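Local coordinates for ADP-ribosylation factor-binding protein GGA2 (Saccharomyces cerevisiae, PDB 3MNM), which binds ARF1 and ARF2, may regulate membrane traffic through the trans-Golgi network, and recognises the accessory proteins Ent3 and Ent5 through its immunoglobulin-like GAE domain, at residues 12-17 / 112-117; 17-22 / 45-50; 21-26 / 52-57. All blocks are in the same frame, centred on the assembly; numbering follows the deposited sequence.

Contact 1. Residues 12-17 / 112-117; sequences LVNQSP and AEETAV
Glu114 OE2 is gripped by two hydroxyls: Ser16 OG donates to it across the contact at 2.6 Å, and Tyr105 OH, on the adjoining strand 100-107, binds the same oxygen. The serine hydroxyl comes from above the carboxylate plane, 52° out of it, and brings its own methylene close, with Ser16 CB 3.1 Å from Glu114 OE2. With chi1 at 75°, Ser16 OG lies between its backbone N and carbonyl carbon. That oxygen also accepts from the backbone N of Asn18 and of Leu19, closing an ST turn where strand 10-15 gives way to strand 19-27. The glutamate chain leaves beside its backbone N and bends at chi2 (142°), which carries the carboxylate across to the serine. Its other oxygen works through solvent: water 1 donates to Glu114 OE1 at 2.8 Å. The same water accepts from Asn14 ND2 at 2.9 Å and so bridges the two side chains. Water 2 donates to Thr115 O at 2.9 Å and gives a weak bond to Asn14 OD1. Were an alanine to replace Glu114, Ser16 OG and Tyr105 OH would probably lose the oxygen they share, and water 1 would lose its acceptor. The backbones stay well apart, Ser16 CA lying 8.0 Å from Glu114 CA, so side chains and water make the join at this partly solvent-exposed margin of the domain. Strand 10-15 pairs with strand 19-27, where Val13 and Asn14 both face Ile21 in a classic beta bulge; strand 110-117 pairs with strand 100-107 of the other sheet.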
loop_
_atom_site.group_PDB
_atom_site.type_symbol
_atom_site.label_atom_id
_atom_site.label_comp_id
_atom_site.label_asym_id
_atom_site.label_seq_id
_atom_site.Cartn_x
_atom_site.Cartn_y
_atom_site.Cartn_z
ATOM N N LEU A 12 -6.055 -0.044 -7.933
ATOM C CA LEU A 12 -5.199 -1.220 -7.868
ATOM C C LEU A 12 -3.749 -0.795 -8.024
ATOM O O LEU A 12 -3.394 -0.055 -8.946
ATOM C CB LEU A 12 -5.561 -2.262 -8.930
ATOM C CG LEU A 12 -4.669 -3.504 -8.876
ATOM C CD1 LEU A 12 -4.960 -4.323 -7.617
ATOM C CD2 LEU A 12 -4.793 -4.377 -10.127
ATOM N N VAL A 13 -2.914 -1.247 -7.096
ATOM C CA VAL A 13 -1.494 -0.957 -7.131
ATOM C C VAL A 13 -0.751 -2.153 -7.692
ATOM O O VAL A 13 0.078 -2.011 -8.578
ATOM C CB VAL A 13 -0.943 -0.627 -5.716
ATOM C CG1 VAL A 13 0.562 -0.418 -5.767
ATOM C CG2 VAL A 13 -1.650 0.614 -5.151
ATOM N N ASN A 14 -1.027 -3.341 -7.160
ATOM C CA ASN A 14 -0.384 -4.542 -7.664
ATOM C C ASN A 14 -1.156 -5.790 -7.286
ATOM O O ASN A 14 -1.814 -5.831 -6.248
ATOM C CB ASN A 14 1.040 -4.666 -7.127
ATOM C CG ASN A 14 1.899 -5.578 -7.975
ATOM O OD1 ASN A 14 2.183 -5.265 -9.124
ATOM N ND2 ASN A 14 2.317 -6.715 -7.411
ATOM N N GLN A 15 -1.071 -6.805 -8.136
ATOM C CA GLN A 15 -1.568 -8.128 -7.789
ATOM C C GLN A 15 -0.536 -9.159 -8.193
ATOM O O GLN A 15 -0.146 -9.241 -9.356
ATOM C CB GLN A 15 -2.915 -8.398 -8.448
ATOM C CG GLN A 15 -3.400 -9.822 -8.284
ATOM C CD GLN A 15 -4.871 -9.968 -8.602
ATOM O OE1 GLN A 15 -5.634 -8.997 -8.532
ATOM N NE2 GLN A 15 -5.282 -11.186 -8.951
ATOM N N SER A 16 -0.070 -9.936 -7.220
ATOM C CA SER A 16 0.896 -10.973 -7.474
ATOM C C SER A 16 0.197 -12.313 -7.249
ATOM O O SER A 16 -1.010 -12.338 -7.009
ATOM C CB SER A 16 2.095 -10.817 -6.533
ATOM O OG SER A 16 1.754 -11.246 -5.218
ATOM N N PRO A 17 0.941 -13.421 -7.339
ATOM C CA PRO A 17 0.317 -14.722 -7.060
ATOM C C PRO A 17 -0.204 -14.799 -5.626
ATOM O O PRO A 17 -1.142 -15.549 -5.357
ATOM C CB PRO A 17 1.469 -15.711 -7.243
ATOM C CG PRO A 17 2.435 -15.005 -8.180
ATOM C CD PRO A 17 2.330 -13.554 -7.812
ATOM N N ALA A 112 9.094 -13.666 0.219
ATOM C CA ALA A 112 8.658 -13.032 -1.020
ATOM C C ALA A 112 8.918 -11.540 -0.967
ATOM O O ALA A 112 9.025 -10.941 0.100
ATOM C CB ALA A 112 7.184 -13.300 -1.274
ATOM N N GLU A 113 9.041 -10.938 -2.142
ATOM C CA GLU A 113 9.276 -9.511 -2.228
ATOM C C GLU A 113 8.646 -9.028 -3.535
ATOM O O GLU A 113 8.716 -9.707 -4.557
ATOM C CB GLU A 113 10.776 -9.228 -2.238
ATOM C CG GLU A 113 11.145 -7.757 -2.264
ATOM C CD GLU A 113 12.636 -7.569 -2.413
ATOM O OE1 GLU A 113 13.116 -7.554 -3.570
ATOM O OE2 GLU A 113 13.327 -7.468 -1.383
ATOM N N GLU A 114 7.974 -7.888 -3.475
ATOM C CA GLU A 114 7.455 -7.245 -4.678
ATOM C C GLU A 114 7.769 -5.764 -4.572
ATOM O O GLU A 114 7.756 -5.205 -3.485
ATOM C CB GLU A 114 5.949 -7.475 -4.800
ATOM C CG GLU A 114 5.592 -8.948 -4.966
ATOM C CD GLU A 114 4.331 -9.353 -4.217
ATOM O OE1 GLU A 114 3.620 -8.477 -3.706
ATOM O OE2 GLU A 114 4.059 -10.560 -4.152
ATOM N N THR A 115 8.089 -5.131 -5.701
ATOM C CA THR A 115 8.388 -3.709 -5.690
ATOM C C THR A 115 7.924 -3.084 -7.001
ATOM O O THR A 115 7.818 -3.781 -8.020
ATOM C CB THR A 115 9.915 -3.444 -5.593
ATOM O OG1 THR A 115 10.512 -3.665 -6.881
ATOM C CG2 THR A 115 10.584 -4.343 -4.583
ATOM N N ALA A 116 7.606 -1.793 -6.963
ATOM C CA ALA A 116 7.312 -1.023 -8.189
ATOM C C ALA A 116 7.315 0.474 -7.945
ATOM O O ALA A 116 7.425 0.942 -6.812
ATOM C CB ALA A 116 5.968 -1.403 -8.766
ATOM N N VAL A 117 7.162 1.208 -9.049
ATOM C CA VAL A 117 6.842 2.633 -9.056
ATOM C C VAL A 117 5.370 2.846 -9.455
ATOM O O VAL A 117 4.919 2.342 -10.492
ATOM C CB VAL A 117 7.733 3.357 -10.063
ATOM C CG1 VAL A 117 9.133 3.552 -9.484
ATOM C CG2 VAL A 117 7.790 2.552 -11.371
HETATM O O HOH W 1 1.248 -7.377 -4.828
HETATM O O HOH W 2 5.567 -5.278 -9.062
#

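Contact 2. Residues 17-22 / 45-50; sequences PNLKIE and SPISNL
Leu19 CD1 is the close-packed point, touching Ile47 CD1 at 4.0 Å and Leu50 CD1 at 4.2 Å. The leucine and Ile47 cross at about a right angle, whereas Leu19 and Leu50 meet tip to tip, both methyls of Leu19 reaching Leu50 CD1. Ile47 holds its side chain extended, chi2 180°, and this carries CD1 far enough to press also on the backbone, 3.5 Å from Asn18 O. All three apolar residues are buried, and they close one end of the core of an immunoglobulin-like beta sandwich: Leu19 begins strand 19-27 of one sheet, while Ile47 and Leu50 belong to strands that pair with strand 100-107 in the other. Asn49 lies between those two strands, its backbone turning a corner with phi 55°, which lets Ile47 and Leu50 both face inward. Around this centre the fit is looser. Apart from its carbonyl, the partly exposed Asn18 adds little: its side chain comes no nearer than CB, 4.5 Å from Ile47 CD1, while its side-chain ND2 makes a weak hydrogen bond to Tyr105 OH. On the outer side of the corner, Asn49 is exposed, and its ND2 bonds to Ser106 OG.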
loop_
_atom_site.group_PDB
_atom_site.type_symbol
_atom_site.label_atom_id
_atom_site.label_comp_id
_atom_site.label_asym_id
_atom_site.label_seq_id
_atom_site.Cartn_x
_atom_site.Cartn_y
_atom_site.Cartn_z
ATOM N N PRO A 17 0.941 -13.421 -7.339
ATOM C CA PRO A 17 0.317 -14.722 -7.060
ATOM C C PRO A 17 -0.204 -14.799 -5.626
ATOM O O PRO A 17 -1.142 -15.549 -5.357
ATOM C CB PRO A 17 1.469 -15.711 -7.243
ATOM C CG PRO A 17 2.435 -15.005 -8.180
ATOM C CD PRO A 17 2.330 -13.554 -7.812
ATOM N N ASN A 18 0.391 -14.030 -4.718
ATOM C CA ASN A 18 0.040 -14.147 -3.293
ATOM C C ASN A 18 -0.680 -12.945 -2.698
ATOM O O ASN A 18 -1.340 -13.077 -1.669
ATOM C CB ASN A 18 1.292 -14.365 -2.449
ATOM C CG ASN A 18 2.126 -15.523 -2.924
ATOM O OD1 ASN A 18 1.615 -16.618 -3.140
ATOM N ND2 ASN A 18 3.431 -15.292 -3.065
ATOM N N LEU A 19 -0.526 -11.767 -3.305
ATOM C CA LEU A 19 -0.846 -10.530 -2.604
ATOM C C LEU A 19 -1.436 -9.475 -3.522
ATOM O O LEU A 19 -0.881 -9.175 -4.587
ATOM C CB LEU A 19 0.416 -9.957 -1.927
ATOM C CG LEU A 19 0.238 -8.676 -1.098
ATOM C CD1 LEU A 19 -0.594 -8.956 0.168
ATOM C CD2 LEU A 19 1.582 -8.046 -0.714
ATOM N N LYS A 20 -2.547 -8.910 -3.088
ATOM C CA LYS A 20 -3.175 -7.800 -3.790
ATOM C C LYS A 20 -3.016 -6.524 -2.965
ATOM O O LYS A 20 -3.326 -6.508 -1.780
ATOM C CB LYS A 20 -4.651 -8.110 -4.038
ATOM C CG LYS A 20 -5.455 -6.970 -4.650
ATOM C CD LYS A 20 -6.942 -7.337 -4.648
ATOM C CE LYS A 20 -7.627 -7.061 -5.969
ATOM N NZ LYS A 20 -9.061 -7.521 -5.921
ATOM N N ILE A 21 -2.505 -5.461 -3.588
ATOM C CA ILE A 21 -2.337 -4.182 -2.908
ATOM C C ILE A 21 -3.206 -3.144 -3.583
ATOM O O ILE A 21 -3.139 -2.989 -4.806
ATOM C CB ILE A 21 -0.870 -3.673 -2.941
ATOM C CG1 ILE A 21 0.109 -4.748 -2.437
ATOM C CG2 ILE A 21 -0.753 -2.328 -2.170
ATOM C CD1 ILE A 21 1.599 -4.353 -2.557
ATOM N N GLU A 22 -4.022 -2.448 -2.797
ATOM C CA GLU A 22 -4.858 -1.357 -3.304
ATOM C C GLU A 22 -4.693 -0.083 -2.475
ATOM O O GLU A 22 -4.422 -0.146 -1.277
ATOM C CB GLU A 22 -6.336 -1.767 -3.299
ATOM C CG GLU A 22 -6.655 -2.976 -4.151
ATOM C CD GLU A 22 -8.049 -3.513 -3.881
ATOM O OE1 GLU A 22 -8.341 -3.839 -2.709
ATOM O OE2 GLU A 22 -8.856 -3.608 -4.835
ATOM N N SER A 45 -2.738 -19.956 2.053
ATOM C CA SER A 45 -1.902 -20.030 3.245
ATOM C C SER A 45 -1.711 -18.642 3.851
ATOM O O SER A 45 -1.863 -17.634 3.169
ATOM C CB SER A 45 -0.549 -20.662 2.903
ATOM O OG SER A 45 -0.711 -21.995 2.441
ATOM N N PRO A 46 -1.369 -18.579 5.146
ATOM C CA PRO A 46 -1.226 -17.234 5.720
ATOM C C PRO A 46 0.007 -16.496 5.244
ATOM O O PRO A 46 1.034 -17.100 4.960
ATOM C CB PRO A 46 -1.087 -17.488 7.227
ATOM C CG PRO A 46 -1.232 -18.956 7.426
ATOM C CD PRO A 46 -1.091 -19.650 6.119
ATOM N N ILE A 47 -0.120 -15.180 5.184
ATOM C CA ILE A 47 1.018 -14.301 4.937
ATOM C C ILE A 47 1.467 -13.723 6.273
ATOM O O ILE A 47 0.646 -13.263 7.051
ATOM C CB ILE A 47 0.642 -13.164 3.981
ATOM C CG1 ILE A 47 0.534 -13.709 2.555
ATOM C CG2 ILE A 47 1.689 -12.031 4.040
ATOM C CD1 ILE A 47 0.153 -12.651 1.505
ATOM N N SER A 48 2.766 -13.750 6.534
ATOM C CA SER A 48 3.274 -13.217 7.801
ATOM C C SER A 48 4.457 -12.292 7.556
ATOM O O SER A 48 4.940 -12.188 6.431
ATOM C CB SER A 48 3.690 -14.365 8.727
ATOM O OG SER A 48 4.676 -15.178 8.127
ATOM N N ASN A 49 4.914 -11.635 8.621
ATOM C CA ASN A 49 6.090 -10.788 8.557
ATOM C C ASN A 49 5.977 -9.725 7.461
ATOM O O ASN A 49 6.981 -9.367 6.870
ATOM C CB ASN A 49 7.337 -11.645 8.312
ATOM C CG ASN A 49 7.536 -12.701 9.392
ATOM O OD1 ASN A 49 7.096 -12.527 10.524
ATOM N ND2 ASN A 49 8.217 -13.783 9.045
ATOM N N LEU A 50 4.773 -9.207 7.217
ATOM C CA LEU A 50 4.597 -8.274 6.089
ATOM C C LEU A 50 5.115 -6.881 6.447
ATOM O O LEU A 50 4.667 -6.252 7.414
ATOM C CB LEU A 50 3.122 -8.227 5.623
ATOM C CG LEU A 50 2.951 -7.465 4.284
ATOM C CD1 LEU A 50 1.841 -8.142 3.467
ATOM C CD2 LEU A 50 2.639 -6.004 4.567
#

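Contact 3. Residues 21-26 / 52-57; sequences IEFEIS and FLLAVP
Phe23 and Phe52 meet through their rings, Phe52 CZ approaching the edge of the Phe23 ring near its plane and lying 4.2 Å from Phe23 CE2. The Phe23 ring has a second neighbour, Leu54, whose CD1 comes to 4.3 Å from Phe23 CZ. Ile21 completes this first shell: its CD1 sits 4.3 Å from Phe52 CE2, so the Phe52 ring touches both Ile21 and Phe23. Phe52 CG stands anti to the backbone N (chi1 -175°), which sends the ring across the sandwich; the CB of Phe23 does not point straight at the other strand, yet chi1 of -68° brings the far end of the ring nearer. Further out, each ring has an edge-to-face partner, Phe39 for Phe52 and Phe118 for Phe23, which probably limits how far either ring can tilt. Trp101 of strand 100-107 touches Ile21, Phe52 and Leu54, while Val13 packs on Ile21 and Phe23. Phe23 is held in its sheet by backbone hydrogen bonding to Thr11. Strands 21-24 and 52-55 pass 12.0 Å apart with their directions 47° from each other, a face-to-face packing of the two sheets of the sandwich. Glu22 and Glu24, between and beyond the inward residues, make salt bridges to Arg10 away from the facing strand. Across the contact itself carbon meets carbon throughout, so the facing surfaces cohere by hydrophobic burial, an apolar attraction without the directional demands of a hydrogen bond.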
loop_
_atom_site.group_PDB
_atom_site.type_symbol
_atom_site.label_atom_id
_atom_site.label_comp_id
_atom_site.label_asym_id
_atom_site.label_seq_id
_atom_site.Cartn_x
_atom_site.Cartn_y
_atom_site.Cartn_z
ATOM N N ILE A 21 -2.505 -5.461 -3.588
ATOM C CA ILE A 21 -2.337 -4.182 -2.908
ATOM C C ILE A 21 -3.206 -3.144 -3.583
ATOM O O ILE A 21 -3.139 -2.989 -4.806
ATOM C CB ILE A 21 -0.870 -3.673 -2.941
ATOM C CG1 ILE A 21 0.109 -4.748 -2.437
ATOM C CG2 ILE A 21 -0.753 -2.328 -2.170
ATOM C CD1 ILE A 21 1.599 -4.353 -2.557
ATOM N N GLU A 22 -4.022 -2.448 -2.797
ATOM C CA GLU A 22 -4.858 -1.357 -3.304
ATOM C C GLU A 22 -4.693 -0.083 -2.475
ATOM O O GLU A 22 -4.422 -0.146 -1.277
ATOM C CB GLU A 22 -6.336 -1.767 -3.299
ATOM C CG GLU A 22 -6.655 -2.976 -4.151
ATOM C CD GLU A 22 -8.049 -3.513 -3.881
ATOM O OE1 GLU A 22 -8.341 -3.839 -2.709
ATOM O OE2 GLU A 22 -8.856 -3.608 -4.835
ATOM N N PHE A 23 -4.862 1.075 -3.116
ATOM C CA PHE A 23 -4.909 2.345 -2.404
ATOM C C PHE A 23 -6.309 2.938 -2.505
ATOM O O PHE A 23 -6.949 2.865 -3.556
ATOM C CB PHE A 23 -3.963 3.385 -3.010
ATOM C CG PHE A 23 -2.494 3.085 -2.838
ATOM C CD1 PHE A 23 -1.560 3.725 -3.636
ATOM C CD2 PHE A 23 -2.048 2.188 -1.888
ATOM C CE1 PHE A 23 -0.196 3.467 -3.493
ATOM C CE2 PHE A 23 -0.692 1.924 -1.743
ATOM C CZ PHE A 23 0.233 2.566 -2.544
ATOM N N GLU A 24 -6.772 3.523 -1.412
ATOM C CA GLU A 24 -7.889 4.462 -1.464
ATOM C C GLU A 24 -7.296 5.857 -1.365
ATOM O O GLU A 24 -6.680 6.206 -0.356
ATOM C CB GLU A 24 -8.915 4.191 -0.351
ATOM C CG GLU A 24 -9.894 3.059 -0.671
ATOM C CD GLU A 24 -10.906 2.782 0.446
ATOM O OE1 GLU A 24 -10.952 3.544 1.439
ATOM O OE2 GLU A 24 -11.649 1.781 0.334
ATOM N N ILE A 25 -7.459 6.647 -2.430
ATOM C CA ILE A 25 -6.851 7.965 -2.512
ATOM C C ILE A 25 -7.931 9.029 -2.594
ATOM O O ILE A 25 -8.843 8.921 -3.412
ATOM C CB ILE A 25 -5.932 8.081 -3.747
ATOM C CG1 ILE A 25 -4.863 6.984 -3.712
ATOM C CG2 ILE A 25 -5.289 9.483 -3.842
ATOM C CD1 ILE A 25 -4.082 6.862 -5.002
ATOM N N SER A 26 -7.829 10.045 -1.745
ATOM C CA SER A 26 -8.772 11.164 -1.783
ATOM C C SER A 26 -8.083 12.483 -1.457
ATOM O O SER A 26 -7.108 12.515 -0.713
ATOM C CB SER A 26 -9.935 10.922 -0.819
ATOM O OG SER A 26 -9.487 10.796 0.523
ATOM N N PHE A 52 5.819 -3.173 4.678
ATOM C CA PHE A 52 5.520 -2.326 3.514
ATOM C C PHE A 52 6.258 -0.999 3.623
ATOM O O PHE A 52 6.191 -0.309 4.654
ATOM C CB PHE A 52 4.017 -2.060 3.458
ATOM C CG PHE A 52 3.573 -1.290 2.238
ATOM C CD1 PHE A 52 2.991 -0.035 2.375
ATOM C CD2 PHE A 52 3.698 -1.848 0.969
ATOM C CE1 PHE A 52 2.546 0.668 1.264
ATOM C CE2 PHE A 52 3.267 -1.146 -0.148
ATOM C CZ PHE A 52 2.684 0.110 0.000
ATOM N N LEU A 53 6.947 -0.633 2.542
ATOM C CA LEU A 53 7.699 0.620 2.486
ATOM C C LEU A 53 7.167 1.475 1.341
ATOM O O LEU A 53 7.054 0.996 0.213
ATOM C CB LEU A 53 9.191 0.321 2.248
ATOM C CG LEU A 53 10.146 1.511 2.232
ATOM C CD1 LEU A 53 10.203 2.194 3.604
ATOM C CD2 LEU A 53 11.549 1.039 1.811
ATOM N N LEU A 54 6.839 2.730 1.641
ATOM C CA LEU A 54 6.289 3.644 0.642
ATOM C C LEU A 54 7.093 4.937 0.612
ATOM O O LEU A 54 7.438 5.484 1.655
ATOM C CB LEU A 54 4.824 3.945 0.990
ATOM C CG LEU A 54 4.053 4.872 0.054
ATOM C CD1 LEU A 54 3.969 4.246 -1.328
ATOM C CD2 LEU A 54 2.659 5.119 0.639
ATOM N N ALA A 55 7.390 5.435 -0.581
ATOM C CA ALA A 55 8.141 6.684 -0.696
ATOM C C ALA A 55 7.466 7.569 -1.728
ATOM O O ALA A 55 6.942 7.073 -2.721
ATOM C CB ALA A 55 9.577 6.412 -1.110
ATOM N N VAL A 56 7.502 8.874 -1.479
ATOM C CA VAL A 56 6.900 9.862 -2.369
ATOM C C VAL A 56 7.981 10.844 -2.834
ATOM O O VAL A 56 9.090 10.848 -2.306
ATOM C CB VAL A 56 5.752 10.636 -1.653
ATOM C CG1 VAL A 56 4.707 9.668 -1.108
ATOM C CG2 VAL A 56 6.300 11.522 -0.545
ATOM N N PRO A 57 7.662 11.687 -3.835
ATOM C CA PRO A 57 8.660 12.669 -4.283
ATOM C C PRO A 57 9.216 13.541 -3.154
ATOM O O PRO A 57 8.531 13.822 -2.165
ATOM C CB PRO A 57 7.878 13.519 -5.290
ATOM C CG PRO A 57 6.872 12.572 -5.852
ATOM C CD PRO A 57 6.460 11.700 -4.684
#

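In the fold
Contacts 2 and 3 belong to the buried core, whereas contact 1 lies at the surface. All three join the same two sheets. Contacts 2 and 3 both use strand 19-27, at successive places along it, against strands 47-48 and 50-55, their centres about 16 Å apart; contact 1 instead couples strand 10-15, the neighbour of strand 19-27, to strand 110-117. Chemistry follows place: direct and water-mediated hydrogen bonds at the margin, aliphatic methyls at the end of the core, aromatic rings near its middle. Backbone hydrogen bonds of Ile21, a residue of contacts 2 and 3, to Val13 and Asn14 join contact 1 to both.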